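PDB 5JP6: putative polysaccharide deacetylase from Bdellovibrio bacteriovorus HD100, which probably removes acetyl groups from peptidoglycan as a metal-dependent carbohydrate esterase of family CE4. Local coordinates for residues W301-D306 and G330-H335; N323-G328 and Y353-S358. The protein carries 1 engineered substitution. All coordinates share one frame; numbering follows the deposited sequence. Where two conformers were deposited one is given.

Contact 1 (W301-D306 and G330-H335)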
loop_
_atom_site.group_PDB
_atom_site.type_symbol
_atom_site.label_atom_id
_atom_site.label_comp_id
_atom_site.label_asym_id
_atom_site.label_seq_id
_atom_site.Cartn_x
_atom_site.Cartn_y
_atom_site.Cartn_z
ATOM N N TRP A 301 -10.631 4.468 7.997
ATOM C CA TRP A 301 -11.291 3.551 7.049
ATOM C C TRP A 301 -12.280 2.718 7.881
ATOM O O TRP A 301 -12.186 2.668 9.109
ATOM C CB TRP A 301 -10.300 2.611 6.324
ATOM C CG TRP A 301 -9.572 1.696 7.268
ATOM C CD1 TRP A 301 -9.941 0.415 7.598
ATOM C CD2 TRP A 301 -8.397 1.986 8.006
ATOM N NE1 TRP A 301 -9.075 -0.087 8.521
ATOM C CE2 TRP A 301 -8.111 0.849 8.785
ATOM C CE3 TRP A 301 -7.561 3.106 8.107
ATOM C CZ2 TRP A 301 -7.037 0.797 9.628
ATOM C CZ3 TRP A 301 -6.488 3.035 8.956
ATOM C CH2 TRP A 301 -6.245 1.894 9.707
ATOM N N ASN A 302 -13.209 2.048 7.197
ATOM C CA ASN A 302 -14.083 1.082 7.870
ATOM C C ASN A 302 -14.141 -0.288 7.212
ATOM O O ASN A 302 -14.700 -1.204 7.780
ATOM C CB ASN A 302 -15.501 1.617 8.032
ATOM C CG ASN A 302 -16.201 1.794 6.715
ATOM O OD1 ASN A 302 -15.720 2.482 5.820
ATOM N ND2 ASN A 302 -17.355 1.161 6.575
ATOM N N ILE A 303 -13.619 -0.401 6.004
ATOM C CA ILE A 303 -13.620 -1.671 5.277
ATOM C C ILE A 303 -12.158 -2.142 5.156
ATOM O O ILE A 303 -11.360 -1.557 4.410
ATOM C CB ILE A 303 -14.266 -1.555 3.880
ATOM C CG1 ILE A 303 -15.714 -1.122 3.973
ATOM C CG2 ILE A 303 -14.164 -2.891 3.134
ATOM C CD1 ILE A 303 -16.285 -0.592 2.692
ATOM N N GLU A 304 -11.836 -3.217 5.878
ATOM C CA GLU A 304 -10.489 -3.807 5.860
ATOM C C GLU A 304 -10.354 -4.824 4.726
ATOM O O GLU A 304 -11.251 -5.603 4.472
ATOM C CB GLU A 304 -10.163 -4.430 7.204
ATOM C CG GLU A 304 -9.682 -3.298 8.116
ATOM C CD GLU A 304 -9.864 -3.501 9.571
ATOM O OE1 GLU A 304 -10.358 -4.572 9.995
ATOM O OE2 GLU A 304 -9.496 -2.548 10.292
ATOM N N SER A 305 -9.208 -4.781 4.050
ATOM C CA SER A 305 -8.828 -5.813 3.123
ATOM C C SER A 305 -8.005 -6.896 3.753
ATOM O O SER A 305 -7.968 -8.025 3.225
ATOM C CB SER A 305 -8.065 -5.231 1.932
ATOM O OG SER A 305 -6.806 -4.725 2.326
ATOM N N ASP A 306 -7.318 -6.562 4.855
ATOM C CA ASP A 306 -6.313 -7.468 5.422
ATOM C C ASP A 306 -5.265 -7.889 4.366
ATOM O O ASP A 306 -4.703 -8.975 4.456
ATOM C CB ASP A 306 -6.983 -8.706 6.028
ATOM C CG ASP A 306 -7.783 -8.402 7.260
ATOM O OD1 ASP A 306 -7.550 -7.386 7.911
ATOM O OD2 ASP A 306 -8.593 -9.301 7.611
ATOM N N GLY A 330 -18.455 2.767 2.437
ATOM C CA GLY A 330 -17.380 3.400 3.193
ATOM C C GLY A 330 -16.062 3.378 2.495
ATOM O O GLY A 330 -16.011 3.462 1.278
ATOM N N ILE A 331 -15.004 3.374 3.301
ATOM C CA ILE A 331 -13.638 3.567 2.849
ATOM C C ILE A 331 -12.883 2.265 3.015
ATOM O O ILE A 331 -12.827 1.706 4.116
ATOM C CB ILE A 331 -12.937 4.702 3.610
ATOM C CG1 ILE A 331 -13.627 6.036 3.331
ATOM C CG2 ILE A 331 -11.450 4.772 3.259
ATOM C CD1 ILE A 331 -13.102 7.199 4.138
ATOM N N VAL A 332 -12.314 1.791 1.902
ATOM C CA VAL A 332 -11.567 0.531 1.875
ATOM C C VAL A 332 -10.079 0.798 1.994
ATOM O O VAL A 332 -9.550 1.630 1.242
ATOM C CB VAL A 332 -11.805 -0.228 0.552
ATOM C CG1 VAL A 332 -11.119 -1.609 0.591
ATOM C CG2 VAL A 332 -13.293 -0.365 0.269
ATOM N N LEU A 333 -9.414 0.053 2.868
ATOM C CA LEU A 333 -7.952 0.131 3.013
ATOM C C LEU A 333 -7.242 -0.980 2.224
ATOM O O LEU A 333 -7.381 -2.163 2.578
ATOM C CB LEU A 333 -7.561 -0.008 4.482
ATOM C CG LEU A 333 -6.065 0.009 4.756
ATOM C CD1 LEU A 333 -5.397 1.325 4.336
ATOM C CD2 LEU A 333 -5.776 -0.289 6.227
ATOM N N PHE A 334 -6.454 -0.561 1.225
ATOM C CA PHE A 334 -5.560 -1.436 0.423
ATOM C C PHE A 334 -4.150 -0.805 0.594
ATOM O O PHE A 334 -3.981 0.356 0.992
ATOM C CB PHE A 334 -5.918 -1.476 -1.057
ATOM C CG PHE A 334 -7.130 -2.318 -1.414
ATOM C CD1 PHE A 334 -7.154 -3.723 -1.188
ATOM C CD2 PHE A 334 -8.211 -1.728 -2.040
ATOM C CE1 PHE A 334 -8.238 -4.455 -1.596
ATOM C CE2 PHE A 334 -9.283 -2.488 -2.476
ATOM C CZ PHE A 334 -9.297 -3.827 -2.220
ATOM N N HIS A 335 -3.159 -1.580 0.167
ATOM C CA HIS A 335 -1.779 -1.101 -0.003
ATOM C C HIS A 335 -1.336 -1.381 -1.431
ATOM O O HIS A 335 -1.324 -2.542 -1.846
ATOM C CB HIS A 335 -0.860 -1.791 0.996
ATOM C CG HIS A 335 -1.206 -1.515 2.426
ATOM N ND1 HIS A 335 -2.228 -2.187 3.068
ATOM C CD2 HIS A 335 -0.749 -0.575 3.299
ATOM C CE1 HIS A 335 -2.356 -1.680 4.289
ATOM N NE2 HIS A 335 -1.470 -0.711 4.442
#

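Contact 2 (N323-G328 and Y353-S358)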
loop_
_atom_site.group_PDB
_atom_site.type_symbol
_atom_site.label_atom_id
_atom_site.label_comp_id
_atom_site.label_asym_id
_atom_site.label_seq_id
_atom_site.Cartn_x
_atom_site.Cartn_y
_atom_site.Cartn_z
ATOM N N ASN A 323 -16.212 -7.902 3.771
ATOM C CA ASN A 323 -16.208 -6.703 4.578
ATOM C C ASN A 323 -16.941 -5.577 3.885
ATOM O O ASN A 323 -17.616 -4.783 4.534
ATOM C CB ASN A 323 -14.782 -6.300 4.947
ATOM C CG ASN A 323 -14.203 -7.164 6.047
ATOM O OD1 ASN A 323 -14.922 -7.845 6.778
ATOM N ND2 ASN A 323 -12.875 -7.149 6.159
ATOM N N VAL A 324 -16.782 -5.465 2.564
ATOM C CA VAL A 324 -17.587 -4.481 1.811
ATOM C C VAL A 324 -19.064 -4.733 2.074
ATOM O O VAL A 324 -19.811 -3.797 2.421
ATOM C CB VAL A 324 -17.310 -4.552 0.278
ATOM C CG1 VAL A 324 -18.344 -3.754 -0.495
ATOM C CG2 VAL A 324 -15.886 -4.064 -0.034
ATOM N N GLU A 325 -19.492 -5.992 1.926
ATOM C CA GLU A 325 -20.903 -6.322 2.094
ATOM C C GLU A 325 -21.412 -6.103 3.506
ATOM O O GLU A 325 -22.554 -5.614 3.690
ATOM C CB GLU A 325 -21.157 -7.756 1.627
ATOM C CG GLU A 325 -20.868 -8.016 0.168
ATOM C CD GLU A 325 -21.982 -7.696 -0.803
ATOM O OE1 GLU A 325 -22.877 -6.894 -0.489
ATOM O OE2 GLU A 325 -21.940 -8.278 -1.927
ATOM N N SER A 326 -20.579 -6.446 4.490
ATOM C CA SER A 326 -20.885 -6.287 5.915
ATOM C C SER A 326 -21.133 -4.817 6.296
ATOM O O SER A 326 -22.058 -4.470 7.013
ATOM C CB SER A 326 -19.668 -6.722 6.733
ATOM O OG SER A 326 -19.768 -8.052 7.035
ATOM N N GLN A 327 -20.224 -3.972 5.821
ATOM C CA GLN A 327 -20.292 -2.543 6.084
ATOM C C GLN A 327 -21.328 -1.828 5.229
ATOM O O GLN A 327 -21.921 -0.842 5.676
ATOM C CB GLN A 327 -18.918 -1.895 5.876
ATOM C CG GLN A 327 -17.902 -2.312 6.894
ATOM C CD GLN A 327 -18.239 -1.789 8.273
ATOM O OE1 GLN A 327 -18.505 -0.596 8.451
ATOM N NE2 GLN A 327 -18.281 -2.670 9.234
ATOM N N GLY A 328 -21.476 -2.262 3.976
ATOM C CA GLY A 328 -22.444 -1.691 3.045
ATOM C C GLY A 328 -22.009 -0.461 2.279
ATOM O O GLY A 328 -22.599 -0.119 1.250
ATOM N N TYR A 353 -18.810 -4.075 -9.058
ATOM C CA TYR A 353 -19.809 -3.802 -10.062
ATOM C C TYR A 353 -20.970 -4.825 -10.037
ATOM O O TYR A 353 -22.152 -4.436 -9.958
ATOM C CB TYR A 353 -19.151 -3.778 -11.440
ATOM C CG TYR A 353 -20.094 -3.448 -12.546
ATOM C CD1 TYR A 353 -20.450 -2.126 -12.793
ATOM C CD2 TYR A 353 -20.594 -4.436 -13.361
ATOM C CE1 TYR A 353 -21.291 -1.805 -13.832
ATOM C CE2 TYR A 353 -21.444 -4.121 -14.400
ATOM C CZ TYR A 353 -21.787 -2.808 -14.613
ATOM O OH TYR A 353 -22.608 -2.533 -15.649
ATOM N N ASN A 354 -20.609 -6.110 -9.970
ATOM C CA ASN A 354 -21.589 -7.187 -9.920
ATOM C C ASN A 354 -22.522 -7.077 -8.706
ATOM O O ASN A 354 -23.742 -7.414 -8.766
ATOM C CB ASN A 354 -20.939 -8.578 -9.941
ATOM C CG ASN A 354 -20.323 -8.950 -11.272
ATOM O OD1 ASN A 354 -20.628 -8.368 -12.311
ATOM N ND2 ASN A 354 -19.420 -9.950 -11.221
ATOM N N ARG A 355 -21.956 -6.643 -7.592
ATOM C CA ARG A 355 -22.655 -6.555 -6.311
ATOM C C ARG A 355 -23.444 -5.273 -6.116
ATOM O O ARG A 355 -24.068 -5.110 -5.066
ATOM C CB ARG A 355 -21.663 -6.791 -5.162
ATOM C CG ARG A 355 -21.076 -8.199 -5.199
ATOM C CD ARG A 355 -19.817 -8.312 -4.360
ATOM N NE ARG A 355 -19.220 -9.650 -4.424
ATOM C CZ ARG A 355 -19.260 -10.575 -3.476
ATOM N NH1 ARG A 355 -19.944 -10.388 -2.365
ATOM N NH2 ARG A 355 -18.654 -11.734 -3.683
ATOM N N GLY A 356 -23.397 -4.370 -7.104
ATOM C CA GLY A 356 -24.186 -3.148 -7.095
ATOM C C GLY A 356 -23.538 -1.970 -6.415
ATOM O O GLY A 356 -24.209 -0.983 -6.097
ATOM N N TYR A 357 -22.226 -2.047 -6.224
ATOM C CA TYR A 357 -21.488 -0.988 -5.554
ATOM C C TYR A 357 -20.964 0.031 -6.623
ATOM O O TYR A 357 -20.728 -0.330 -7.799
ATOM C CB TYR A 357 -20.373 -1.564 -4.623
ATOM C CG TYR A 357 -20.885 -2.284 -3.396
ATOM C CD1 TYR A 357 -21.218 -3.642 -3.434
ATOM C CD2 TYR A 357 -21.070 -1.615 -2.185
ATOM C CE1 TYR A 357 -21.739 -4.266 -2.327
ATOM C CE2 TYR A 357 -21.600 -2.271 -1.094
ATOM C CZ TYR A 357 -21.950 -3.585 -1.176
ATOM O OH TYR A 357 -22.447 -4.246 -0.062
ATOM N N SER A 358 -20.789 1.289 -6.202
ATOM C CA SER A 358 -20.197 2.327 -7.022
ATOM C C SER A 358 -18.947 2.893 -6.320
ATOM O O SER A 358 -18.886 2.958 -5.101
ATOM C CB SER A 358 -21.200 3.466 -7.232
ATOM O OG SER A 358 -22.377 2.969 -7.811
#

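Contact 1 (W301-D306 and G330-H335)
Ile303 and Val332 form a parallel beta bridge, their CA atoms 4.5 Å apart, between the short, weakly bonded strand 303-304 and strand 330-335. Ile331 O takes two amide protons at once, from Asn302 N and, at 2.9 Å, from Ile303 N. One step on, Leu333 N donates to Ile303 O. Asn302 continues the pairing with its side chain: CG lies between the backbone N and carbonyl carbon (chi1 66°), which brings OD1 to 2.8 Å from Ile331 N, while ND2 is held by Arg329 O. OD1 also lies against Gly330 CA, at 3.2 Å. At the other end Ser305 OG donates to Leu333 O in its carbonyl plane, a short bond of 2.6 Å, and the same hydroxyl is bonded to Asp307 N. The apolar contacts split between the sheet's faces. On one, Leu333 CD2 sits over the centre of the six-membered ring of Trp301, a CH-pi contact of 3.8 Å to the centroid. The indole is also held at its edge, where NE1 donates nearly in the ring plane to the anti lone pair of Glu304 OE2. On the other face, Ile303 CD1 and CG2 both rest on Val332 CG2, each at 3.9 Å, with Ile303 also packed against Val324 of helix 313-327. The pairing closes a beta-alpha-beta unit of the NodB-type deacetylase fold, and its Trp301-Leu333 face borders the zinc site: Trp301 meets the ring of the zinc ligand Tyr280, and Leu333 touches Asp176.

Contact 2 (N323-G328 and Y353-S358)
Glu325 and Arg355 form a salt bridge between the C-terminal turn of helix 313-327 and the C-terminal end of helix 339-354. The two side chains cross at about a right angle, and Arg355 NH1 donates to the anti lone pair of Glu325 OE2 at 2.9 Å, close to the guanidinium plane; the carboxylate itself is turned 55° from that plane. Arg355 CD also brushes Glu325 OE2, at 3.2 Å. NE of the same arginine pairs with Glu351, so its charge is shared between two carboxylates. The hydrogen bond from Tyr357 uses the other oxygen: OH donates to Glu325 OE1 over 2.7 Å. It approaches from above the carboxylate plane, 50° out of it. A bend at chi2 turns the carboxylate toward Arg355 and Tyr357, and the two bonds, one to each oxygen, should fix its rotation. Both segments are exits from helices that flank the parallel sheet of the NodB fold. Gly328 leaves helix 313-327 with positive phi, and Gly356 ends helix 339-354 in a Schellman motif, just before the chain enters strand 358-364. Apolar packing joins Val324 to the Tyr357 ring, which is buried between these two exits. Val324 CG1 lies over the middle of one face of the Tyr357 ring, a CH-pi contact 3.6 Å from the centroid. This methyl is anti to the backbone N (chi1 168°), a rotation that aims it at the ring. Leu352 of helix 339-354 touches both Val324 and Tyr357. The ring has polar neighbours too: Gly328 O approaches Tyr357 CE2 to 3.3 Å at the edge, near the ring plane, and Lys169 makes a cation-pi contact with the same tyrosine.

The centres of contacts 1 and 2 lie 12 Å apart, and their segments alternate along the chain: 301-306, 323-328, 330-335, 353-358. Helix 313-327 joins them. It connects the two paired strands of contact 1, and its final turn supplies one side of contact 2. The two contacts touch directly where Asn323 ND2 and Gln327 OE1 of this helix probably hydrogen-bond Glu304 O and Asn302 ND2, with Ile303 packed between. Contact 1 is thus the buried sheet layer, reaching toward the zinc, and contact 2 is the partly buried outer layer, away from the annotated sites, where the helix meets the end of helix 339-354.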